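Local coordinates for protein putative platelet activating factor (PDB 2HSJ) that is of uncharacterised function but, as a GDSL-like lipase/acylhydrolase of the SGNH clan, probably hydrolyses ester bonds, at residues L14-K19 with G64-Q69; Y68-L73 with T95-K100. One frame throughout, in Å; residues are numbered along the deposited sequence.

Interaction 1 (L14-K19 with G64-Q69); sequences LKEQEK and GIRGYQ
Gln17 and Ile65 mark the closest backbone approach, their CA atoms 6.5 Å apart where helix 3-30 passes the loop between strand 60-64 and helix 70-75. That loop makes a type II beta turn from Ile65 to Tyr68, with Tyr68 N bonded to Ile65 O and Gly67 at the third position with the positive phi that favours glycine. Gln17 carries the contact. Its CG lies anti to the carbonyl carbon (chi1 -66°) and the chain runs extended beyond it, which brings the amide to the turn. Gln17 NE2 donates to Arg66 O at 3.0 Å, almost straight at 170°, meeting a lone pair in the carbonyl plane and staying in its own amide plane. The same Gln17 NE2 lies 3.3 Å from Gly67 O and stands at the edge of the Tyr68 ring. Gln17 CG rests on Ile65 CG2 at 3.7 Å. In SGNH hydrolases this loop carries the block II glycine, whose amide helps form the oxyanion hole; Gly67, whose N bonds Ser43 OG, probably fills that role, and Gln17 holds the turn from the side of helix 3-30. Glu16 and Arg66 form a long salt bridge, Glu16 OE1 being 3.7 Å from Arg66 NH1 and set away from the guanidinium plane, a purely electrostatic pairing with the two planar groups inclined by 46°. Arg66 NH2 has its stronger partner in Glu46, while Glu16 OE2 takes Lys19 NZ on its syn side at 2.9 Å. Tyr68 OH bonds His80 and Gln21, and one face of its ring packs against Ile65 CB.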
loop_
_atom_site.group_PDB
_atom_site.type_symbol
_atom_site.label_atom_id
_atom_site.label_comp_id
_atom_site.label_asym_id
_atom_site.label_seq_id
_atom_site.Cartn_x
_atom_site.Cartn_y
_atom_site.Cartn_z
ATOM N N LEU D 14 16.639 -12.891 -27.179
ATOM C CA LEU D 14 15.332 -12.466 -27.684
ATOM C C LEU D 14 14.165 -13.197 -27.018
ATOM O O LEU D 14 13.197 -12.543 -26.600
ATOM C CB LEU D 14 15.227 -12.584 -29.201
ATOM C CG LEU D 14 16.232 -11.781 -30.033
ATOM C CD1 LEU D 14 16.332 -12.293 -31.475
ATOM C CD2 LEU D 14 15.895 -10.299 -30.022
ATOM N N LYS D 15 14.243 -14.517 -26.876
ATOM C CA LYS D 15 13.123 -15.229 -26.237
ATOM C C LYS D 15 12.974 -14.904 -24.747
ATOM O O LYS D 15 11.851 -14.844 -24.242
ATOM C CB LYS D 15 13.159 -16.738 -26.462
ATOM C CG LYS D 15 11.750 -17.343 -26.488
ATOM C CD LYS D 15 11.763 -18.851 -26.474
ATOM C CE LYS D 15 10.525 -19.408 -27.153
ATOM N NZ LYS D 15 10.722 -19.518 -28.631
ATOM N N GLU D 16 14.085 -14.693 -24.045
ATOM C CA GLU D 16 13.982 -14.240 -22.650
ATOM C C GLU D 16 13.318 -12.853 -22.566
ATOM O O GLU D 16 12.450 -12.623 -21.718
ATOM C CB GLU D 16 15.346 -14.222 -21.963
ATOM C CG GLU D 16 15.950 -15.601 -21.719
ATOM C CD GLU D 16 15.043 -16.489 -20.891
ATOM O OE1 GLU D 16 14.905 -16.247 -19.676
ATOM O OE2 GLU D 16 14.469 -17.436 -21.458
ATOM N N GLN D 17 13.689 -11.938 -23.454
ATOM C CA GLN D 17 13.082 -10.603 -23.435
ATOM C C GLN D 17 11.580 -10.670 -23.710
ATOM O O GLN D 17 10.786 -10.021 -23.026
ATOM C CB GLN D 17 13.762 -9.675 -24.446
ATOM C CG GLN D 17 15.217 -9.366 -24.112
ATOM C CD GLN D 17 15.885 -8.552 -25.216
ATOM O OE1 GLN D 17 15.576 -8.743 -26.389
ATOM N NE2 GLN D 17 16.807 -7.678 -24.850
ATOM N N GLU D 18 11.188 -11.473 -24.705
ATOM C CA GLU D 18 9.789 -11.660 -25.044
ATOM C C GLU D 18 9.007 -12.286 -23.873
ATOM O O GLU D 18 7.887 -11.848 -23.573
ATOM C CB GLU D 18 9.677 -12.554 -26.285
ATOM C CG GLU D 18 8.255 -12.862 -26.710
ATOM C CD GLU D 18 8.186 -13.841 -27.872
ATOM O OE1 GLU D 18 9.088 -13.785 -28.759
ATOM O OE2 GLU D 18 7.239 -14.669 -27.898
ATOM N N LYS D 19 9.611 -13.257 -23.188
ATOM C CA LYS D 19 8.970 -13.852 -22.003
ATOM C C LYS D 19 8.753 -12.811 -20.901
ATOM O O LYS D 19 7.725 -12.817 -20.227
ATOM C CB LYS D 19 9.799 -15.012 -21.459
ATOM C CG LYS D 19 9.696 -16.259 -22.317
ATOM C CD LYS D 19 10.849 -17.256 -22.067
ATOM C CE LYS D 19 10.978 -17.672 -20.602
ATOM N NZ LYS D 19 12.118 -18.641 -20.387
ATOM N N GLY D 64 12.484 -3.444 -15.614
ATOM C CA GLY D 64 13.709 -3.564 -16.425
ATOM C C GLY D 64 13.773 -4.896 -17.159
ATOM O O GLY D 64 13.153 -5.892 -16.746
ATOM N N ILE D 65 14.535 -4.920 -18.250
ATOM C CA ILE D 65 14.732 -6.142 -19.031
ATOM C C ILE D 65 16.172 -6.229 -19.515
ATOM O O ILE D 65 16.691 -5.293 -20.156
ATOM C CB ILE D 65 13.785 -6.224 -20.254
ATOM C CG1 ILE D 65 12.330 -6.129 -19.802
ATOM C CG2 ILE D 65 14.060 -7.507 -21.069
ATOM C CD1 ILE D 65 11.277 -6.434 -20.855
ATOM N N ARG D 66 16.811 -7.360 -19.229
ATOM C CA ARG D 66 18.191 -7.578 -19.657
ATOM C C ARG D 66 18.352 -7.361 -21.152
ATOM O O ARG D 66 17.462 -7.661 -21.950
ATOM C CB ARG D 66 18.624 -8.998 -19.310
ATOM C CG ARG D 66 17.862 -10.063 -20.166
ATOM C CD ARG D 66 17.873 -11.423 -19.588
ATOM N NE ARG D 66 17.049 -11.502 -18.394
ATOM C CZ ARG D 66 16.793 -12.646 -17.786
ATOM N NH1 ARG D 66 17.268 -13.779 -18.305
ATOM N NH2 ARG D 66 16.065 -12.665 -16.688
ATOM N N GLY D 67 19.494 -6.787 -21.510
ATOM C CA GLY D 67 19.858 -6.596 -22.894
ATOM C C GLY D 67 19.078 -5.509 -23.625
ATOM O O GLY D 67 19.224 -5.366 -24.852
ATOM N N TYR D 68 18.273 -4.716 -22.906
ATOM C CA TYR D 68 17.365 -3.789 -23.608
ATOM C C TYR D 68 18.148 -2.630 -24.206
ATOM O O TYR D 68 19.193 -2.243 -23.694
ATOM C CB TYR D 68 16.354 -3.205 -22.641
ATOM C CG TYR D 68 14.893 -3.418 -22.998
ATOM C CD1 TYR D 68 14.458 -4.560 -23.694
ATOM C CD2 TYR D 68 13.921 -2.497 -22.556
ATOM C CE1 TYR D 68 13.076 -4.757 -23.950
ATOM C CE2 TYR D 68 12.575 -2.699 -22.794
ATOM C CZ TYR D 68 12.167 -3.812 -23.467
ATOM O OH TYR D 68 10.839 -3.997 -23.701
ATOM N N GLN D 69 17.610 -2.120 -25.292
ATOM C CA GLN D 69 18.138 -0.963 -25.999
ATOM C C GLN D 69 16.981 -0.013 -26.176
ATOM O O GLN D 69 15.828 -0.414 -26.087
ATOM C CB GLN D 69 18.645 -1.345 -27.380
ATOM C CG GLN D 69 19.809 -2.300 -27.369
ATOM C CD GLN D 69 20.111 -2.819 -28.764
ATOM O OE1 GLN D 69 20.123 -4.020 -28.997
ATOM N NE2 GLN D 69 20.341 -1.914 -29.696
#

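Interaction 2 (Y68-L73 with T95-K100); sequences YQTGLL and TNDIGK
A carboxylate of one short helix binds the amide at the start of another here: Asp97 of helix 95-99 reaches across to the first turn of helix 70-75, near the ends of the parallel strands 88-92 and 60-64. Gln69 holds the N-cap position and has its CA 5.4 Å from that of Asp97. Thr70 N donates to the syn lone pair of Asp97 OD2 at 2.9 Å, with a weak second bond to OD1. Asp97 OD1 also accepts from Thr70 OG1 at 2.8 Å, met on the syn side but 34° out of the carboxylate plane. With OG1 placed between backbone N and carbonyl carbon (chi1 65°), hydroxyl and amide of Thr70 both face the same carboxylate; OG1 in turn accepts from Asn110. Water 2 continues the network, accepting from Gly71 N and donating to Asp97 OD1 at 2.8 Å. One residue earlier, Asn96 ND2 donates to Tyr68 O at 3.0 Å, tilted 28° from the carbonyl plane, and water 1 links that same oxygen to Asn96 N. The Gln69 side chain crosses that of Asn96 at about a right angle, its CG 3.8 Å from Asn96 CB, the two amides nearly perpendicular, and its OE1 lies beside Lys100 CG. Asn96 and Asp97 belong to the GTND block III sequence of SGNH hydrolases, whose asparagine lines the oxyanion hole in relatives; the bond to Tyr68 O and one from Arg148 to OD1 fix the rotation of the Asn96 amide. The amide and hydroxyl of Thr70 and a water share the two carboxylate oxygens, which, with the helix dipole, would be expected to favour a negatively charged Asp97.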
loop_
_atom_site.group_PDB
_atom_site.type_symbol
_atom_site.label_atom_id
_atom_site.label_comp_id
_atom_site.label_asym_id
_atom_site.label_seq_id
_atom_site.Cartn_x
_atom_site.Cartn_y
_atom_site.Cartn_z
ATOM N N TYR D 68 18.273 -4.716 -22.906
ATOM C CA TYR D 68 17.365 -3.789 -23.608
ATOM C C TYR D 68 18.148 -2.630 -24.206
ATOM O O TYR D 68 19.193 -2.243 -23.694
ATOM C CB TYR D 68 16.354 -3.205 -22.641
ATOM C CG TYR D 68 14.893 -3.418 -22.998
ATOM C CD1 TYR D 68 14.458 -4.560 -23.694
ATOM C CD2 TYR D 68 13.921 -2.497 -22.556
ATOM C CE1 TYR D 68 13.076 -4.757 -23.950
ATOM C CE2 TYR D 68 12.575 -2.699 -22.794
ATOM C CZ TYR D 68 12.167 -3.812 -23.467
ATOM O OH TYR D 68 10.839 -3.997 -23.701
ATOM N N GLN D 69 17.610 -2.120 -25.292
ATOM C CA GLN D 69 18.138 -0.963 -25.999
ATOM C C GLN D 69 16.981 -0.013 -26.176
ATOM O O GLN D 69 15.828 -0.414 -26.087
ATOM C CB GLN D 69 18.645 -1.345 -27.380
ATOM C CG GLN D 69 19.809 -2.300 -27.369
ATOM C CD GLN D 69 20.111 -2.819 -28.764
ATOM O OE1 GLN D 69 20.123 -4.020 -28.997
ATOM N NE2 GLN D 69 20.341 -1.914 -29.696
ATOM N N THR D 70 17.286 1.239 -26.503
ATOM C CA THR D 70 16.242 2.270 -26.621
ATOM C C THR D 70 15.163 1.901 -27.640
ATOM O O THR D 70 13.988 2.136 -27.427
ATOM C CB THR D 70 16.823 3.685 -26.963
ATOM O OG1 THR D 70 17.431 3.662 -28.267
ATOM C CG2 THR D 70 17.847 4.162 -25.870
ATOM N N GLY D 71 15.559 1.319 -28.767
ATOM C CA GLY D 71 14.567 0.936 -29.778
ATOM C C GLY D 71 13.593 -0.143 -29.321
ATOM O O GLY D 71 12.402 -0.088 -29.651
ATOM N N LEU D 72 14.101 -1.116 -28.553
ATOM C CA LEU D 72 13.260 -2.207 -28.068
ATOM C C LEU D 72 12.266 -1.668 -27.044
ATOM O O LEU D 72 11.085 -2.061 -27.020
ATOM C CB LEU D 72 14.120 -3.295 -27.412
ATOM C CG LEU D 72 15.185 -3.964 -28.279
ATOM C CD1 LEU D 72 16.082 -4.867 -27.400
ATOM C CD2 LEU D 72 14.539 -4.767 -29.403
ATOM N N LEU D 73 12.744 -0.742 -26.220
ATOM C CA LEU D 73 11.883 -0.140 -25.200
ATOM C C LEU D 73 10.770 0.669 -25.835
ATOM O O LEU D 73 9.609 0.557 -25.442
ATOM C CB LEU D 73 12.692 0.725 -24.216
ATOM C CG LEU D 73 11.920 1.607 -23.237
ATOM C CD1 LEU D 73 11.051 0.694 -22.373
ATOM C CD2 LEU D 73 12.891 2.418 -22.375
ATOM N N THR D 95 23.320 1.838 -22.553
ATOM C CA THR D 95 24.639 1.176 -22.590
ATOM C C THR D 95 24.679 0.094 -23.659
ATOM O O THR D 95 25.733 -0.160 -24.231
ATOM C CB THR D 95 25.131 0.667 -21.212
ATOM O OG1 THR D 95 26.559 0.448 -21.261
ATOM C CG2 THR D 95 24.417 -0.617 -20.775
ATOM N N ASN D 96 23.528 -0.521 -23.926
ATOM C CA ASN D 96 23.475 -1.582 -24.921
ATOM C C ASN D 96 23.358 -1.028 -26.324
ATOM O O ASN D 96 23.843 -1.659 -27.278
ATOM C CB ASN D 96 22.398 -2.608 -24.586
ATOM C CG ASN D 96 22.679 -3.299 -23.268
ATOM O OD1 ASN D 96 23.835 -3.527 -22.911
ATOM N ND2 ASN D 96 21.632 -3.567 -22.499
ATOM N N ASP D 97 22.799 0.172 -26.456
ATOM C CA ASP D 97 22.856 0.879 -27.739
ATOM C C ASP D 97 24.323 1.168 -28.078
ATOM O O ASP D 97 24.764 0.924 -29.192
ATOM C CB ASP D 97 22.076 2.194 -27.659
ATOM C CG ASP D 97 20.587 1.991 -27.488
ATOM O OD1 ASP D 97 19.835 2.275 -28.463
ATOM O OD2 ASP D 97 20.172 1.568 -26.377
ATOM N N ILE D 98 25.086 1.668 -27.106
ATOM C CA ILE D 98 26.521 1.885 -27.312
ATOM C C ILE D 98 27.234 0.564 -27.662
ATOM O O ILE D 98 28.037 0.510 -28.591
ATOM C CB ILE D 98 27.180 2.564 -26.088
ATOM C CG1 ILE D 98 26.641 3.992 -25.932
ATOM C CG2 ILE D 98 28.745 2.525 -26.248
ATOM C CD1 ILE D 98 27.133 4.684 -24.674
ATOM N N GLY D 99 26.928 -0.498 -26.926
ATOM C CA GLY D 99 27.590 -1.799 -27.161
ATOM C C GLY D 99 27.264 -2.441 -28.510
ATOM O O GLY D 99 28.008 -3.339 -28.973
ATOM N N LYS D 100 26.168 -1.994 -29.141
ATOM C CA LYS D 100 25.741 -2.452 -30.475
ATOM C C LYS D 100 26.005 -1.423 -31.571
ATOM O O LYS D 100 25.579 -1.613 -32.727
ATOM C CB LYS D 100 24.248 -2.783 -30.462
ATOM C CG LYS D 100 23.896 -4.061 -29.735
ATOM C CD LYS D 100 24.275 -5.278 -30.537
ATOM C CE LYS D 100 24.042 -6.555 -29.746
ATOM N NZ LYS D 100 24.544 -7.724 -30.545
HETATM O O HOH W 1 20.869 -0.224 -22.677
HETATM O O HOH W 2 18.118 0.889 -30.119
#

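Overall arrangement
Interactions 1 and 2 lie about 11 Å apart, centre to centre, and share Tyr68 and Gln69, on which segment 64-69 ends and segment 68-73 begins. One loop, following strand 60-64 of the parallel sheet, is thus held by the long N-terminal helix 3-30 in interaction 1; this loop and the start of helix 70-75 are held by helix 95-99, after strand 88-92, in interaction 2. They also touch directly, Gly67 C lying 3.4 Å from Asn96 ND2. Strand 37-41, which leads to Ser43, lies between those two strands in the sheet. Together the contacts probably help to position Gly67 and Asn96, consistent with an SGNH-type active site assembled from loops beyond the strand ends.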